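Local coordinates for protein phosphoribosylaminoimidazole-succinocarboxamide synthase (Thermotoga maritima, PDB 1KUT) that catalyses the ATP-dependent joining of L-aspartate to a carboxylated aminoimidazole ribonucleotide, a step of de novo purine biosynthesis, at residues 89-94 with 100-105. Numbering follows the deposited sequence.
Sequences KKAGSF and GAEGED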
ATOM      1  N   LYS B  89      -9.478   5.532 -14.033  1.00 22.79           N
ATOM      2  CA  LYS B  89     -10.191   6.710 -13.573  1.00 23.96           C
ATOM      3  C   LYS B  89     -10.357   6.633 -12.071  1.00 24.60           C
ATOM      4  O   LYS B  89     -10.443   5.542 -11.505  1.00 24.40           O
ATOM      5  CB  LYS B  89     -11.565   6.814 -14.231  1.00 24.50           C
ATOM      6  CG  LYS B  89     -11.532   6.975 -15.751  1.00 25.58           C
ATOM      7  CD  LYS B  89     -12.899   7.361 -16.291  1.00 26.44           C
ATOM      8  CE  LYS B  89     -12.919   7.385 -17.822  1.00 27.37           C
ATOM      9  NZ  LYS B  89     -11.827   8.208 -18.416  1.00 27.80           N
ATOM     10  N   LYS B  90     -10.402   7.795 -11.431  1.00 25.24           N
ATOM     11  CA  LYS B  90     -10.538   7.867  -9.981  1.00 26.05           C
ATOM     12  C   LYS B  90     -11.915   7.407  -9.540  1.00 26.51           C
ATOM     13  O   LYS B  90     -12.920   7.996  -9.928  1.00 26.49           O
ATOM     14  CB  LYS B  90     -10.323   9.303  -9.493  1.00 26.01           C
ATOM     15  CG  LYS B  90      -8.976   9.917  -9.821  1.00 26.31           C
ATOM     16  CD  LYS B  90      -8.929  11.352  -9.294  1.00 26.97           C
ATOM     17  CE  LYS B  90      -7.644  12.082  -9.684  1.00 27.39           C
ATOM     18  NZ  LYS B  90      -7.735  13.557  -9.396  1.00 27.48           N
ATOM     19  N   ALA B  91     -11.961   6.375  -8.706  1.00 27.21           N
ATOM     20  CA  ALA B  91     -13.230   5.864  -8.219  1.00 27.50           C
ATOM     21  C   ALA B  91     -13.070   4.952  -7.012  1.00 28.08           C
ATOM     22  O   ALA B  91     -11.981   4.440  -6.741  1.00 28.34           O
ATOM     23  CB  ALA B  91     -13.927   5.125  -9.324  1.00 27.63           C
ATOM     24  N   GLY B  92     -14.166   4.763  -6.281  1.00 28.41           N
ATOM     25  CA  GLY B  92     -14.157   3.888  -5.116  1.00 28.38           C
ATOM     26  C   GLY B  92     -13.237   4.212  -3.947  1.00 28.25           C
ATOM     27  O   GLY B  92     -13.211   5.339  -3.442  1.00 28.04           O
ATOM     28  N   SER B  93     -12.492   3.202  -3.506  1.00 27.97           N
ATOM     29  CA  SER B  93     -11.577   3.347  -2.390  1.00 27.86           C
ATOM     30  C   SER B  93     -10.463   4.316  -2.756  1.00 28.20           C
ATOM     31  O   SER B  93      -9.718   4.781  -1.880  1.00 28.14           O
ATOM     32  CB  SER B  93     -10.963   1.999  -2.044  1.00 27.99           C
ATOM     33  OG  SER B  93     -10.061   1.595  -3.064  1.00 27.85           O
ATOM     34  N   PHE B  94     -10.336   4.620  -4.045  1.00 27.80           N
ATOM     35  CA  PHE B  94      -9.286   5.538  -4.453  1.00 27.63           C
ATOM     36  C   PHE B  94      -9.641   6.963  -4.078  1.00 27.60           C
ATOM     37  O   PHE B  94      -8.774   7.726  -3.675  1.00 27.39           O
ATOM     38  CB  PHE B  94      -9.015   5.469  -5.955  1.00 27.27           C
ATOM     39  CG  PHE B  94      -7.819   6.295  -6.384  1.00 26.93           C
ATOM     40  CD1 PHE B  94      -6.535   5.759  -6.345  1.00 26.36           C
ATOM     41  CD2 PHE B  94      -7.979   7.629  -6.773  1.00 26.55           C
ATOM     42  CE1 PHE B  94      -5.433   6.536  -6.685  1.00 26.33           C
ATOM     43  CE2 PHE B  94      -6.884   8.415  -7.114  1.00 26.05           C
ATOM     44  CZ  PHE B  94      -5.610   7.873  -7.072  1.00 26.20           C
ATOM     45  N   GLY B 100     -10.090  13.641  -4.726  1.00 35.36           N
ATOM     46  CA  GLY B 100     -10.164  13.758  -6.171  1.00 36.45           C
ATOM     47  C   GLY B 100     -11.593  13.719  -6.675  1.00 37.16           C
ATOM     48  O   GLY B 100     -12.538  13.627  -5.882  1.00 37.19           O
ATOM     49  N   ALA B 101     -11.758  13.787  -7.994  1.00 37.71           N
ATOM     50  CA  ALA B 101     -13.089  13.771  -8.587  1.00 38.33           C
ATOM     51  C   ALA B 101     -13.430  12.390  -9.095  1.00 38.60           C
ATOM     52  O   ALA B 101     -12.830  11.934 -10.062  1.00 39.01           O
ATOM     53  CB  ALA B 101     -13.159  14.765  -9.732  1.00 38.16           C
ATOM     54  N   GLU B 102     -14.383  11.720  -8.453  1.00 38.80           N
ATOM     55  CA  GLU B 102     -14.775  10.387  -8.906  1.00 39.14           C
ATOM     56  C   GLU B 102     -15.191  10.462 -10.371  1.00 39.14           C
ATOM     57  O   GLU B 102     -16.153  11.149 -10.724  1.00 39.10           O
ATOM     58  CB  GLU B 102     -15.940   9.836  -8.087  1.00 39.65           C
ATOM     59  CG  GLU B 102     -16.330   8.419  -8.483  1.00 40.49           C
ATOM     60  CD  GLU B 102     -17.447   7.857  -7.629  1.00 41.36           C
ATOM     61  OE1 GLU B 102     -18.602   8.317  -7.784  1.00 41.72           O
ATOM     62  OE2 GLU B 102     -17.169   6.960  -6.796  1.00 41.80           O
ATOM     63  N   GLY B 103     -14.457   9.749 -11.216  1.00 39.09           N
ATOM     64  CA  GLY B 103     -14.739   9.753 -12.635  1.00 39.20           C
ATOM     65  C   GLY B 103     -13.620  10.466 -13.361  1.00 39.30           C
ATOM     66  O   GLY B 103     -13.502  10.360 -14.588  1.00 39.25           O
ATOM     67  N   GLU B 104     -12.797  11.200 -12.611  1.00 39.26           N
ATOM     68  CA  GLU B 104     -11.689  11.914 -13.228  1.00 39.56           C
ATOM     69  C   GLU B 104     -10.693  10.900 -13.739  1.00 39.19           C
ATOM     70  O   GLU B 104     -10.460   9.860 -13.115  1.00 38.97           O
ATOM     71  CB  GLU B 104     -10.969  12.864 -12.254  1.00 40.26           C
ATOM     72  CG  GLU B 104      -9.896  13.720 -12.983  1.00 42.15           C
ATOM     73  CD  GLU B 104      -9.072  14.634 -12.070  1.00 42.89           C
ATOM     74  OE1 GLU B 104      -9.669  15.494 -11.386  1.00 43.45           O
ATOM     75  OE2 GLU B 104      -7.822  14.496 -12.048  1.00 43.08           O
ATOM     76  N   ASP B 105     -10.105  11.216 -14.883  1.00 38.86           N
ATOM     77  CA  ASP B 105      -9.129  10.346 -15.501  1.00 38.47           C
ATOM     78  C   ASP B 105      -7.842  10.435 -14.698  1.00 37.97           C
ATOM     79  O   ASP B 105      -7.626  11.392 -13.947  1.00 37.88           O
ATOM     80  CB  ASP B 105      -8.861  10.807 -16.934  1.00 39.14           C
ATOM     81  CG  ASP B 105     -10.137  11.079 -17.702  1.00 39.61           C
ATOM     82  OD1 ASP B 105     -10.099  11.896 -18.642  1.00 39.95           O
ATOM     83  OD2 ASP B 105     -11.178  10.474 -17.369  1.00 40.07           O
TER
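The carbonyl O of Lys-90 is held by two neighbouring groups of the 101-104 turn. Gly-103 N gives it a hydrogen bond of 2.7 Å, with an angle of 157° at the hydrogen. The CA-H of Glu-102 makes a weaker contact with the same oxygen, CA to O 3.2 Å. The backbone N of the same residue, Lys-90, donates to Glu-104 O at 2.7 Å. Lys-90 thus uses both its backbone N-H and its C=O on the segment opposite.

The turn from Ala-101 to Glu-104 is a type II beta turn, closed by Glu-104 N on Ala-101 O. Gly-103 takes the positive phi of its third position. The two segments are the ends of the long connection, containing helix 93-98, between the antiparallel neighbours 78-87 and 105-115. Lys-89 and Asp-105 form a non-hydrogen-bonded antiparallel pair.

Their side chains run side by side. The Lys-89 chain bends at its last torsion (chi4 -52°), and NZ meets Asp-105 OD2 at 2.6 Å in a salt bridge. NZ approaches from above the carboxylate plane, 58° out of it. With an alanine here instead of Lys-89, the Asp-105 carboxylate would probably lose this charged mate, and Gly-103 O the CD methylene that flanks it.

Lys-90 and Glu-104 also lie side by side, but here the lysine is extended beyond CG. It passes Glu-104 CB, with Lys-90 CD 3.9 Å from that atom. NZ then makes a salt bridge with Glu-104 OE2, weak as a hydrogen bond. Glu-102 CG packs against Ala-91 CB at 4.2 Å, and both side chains also touch Trp-167 of strand 164-175.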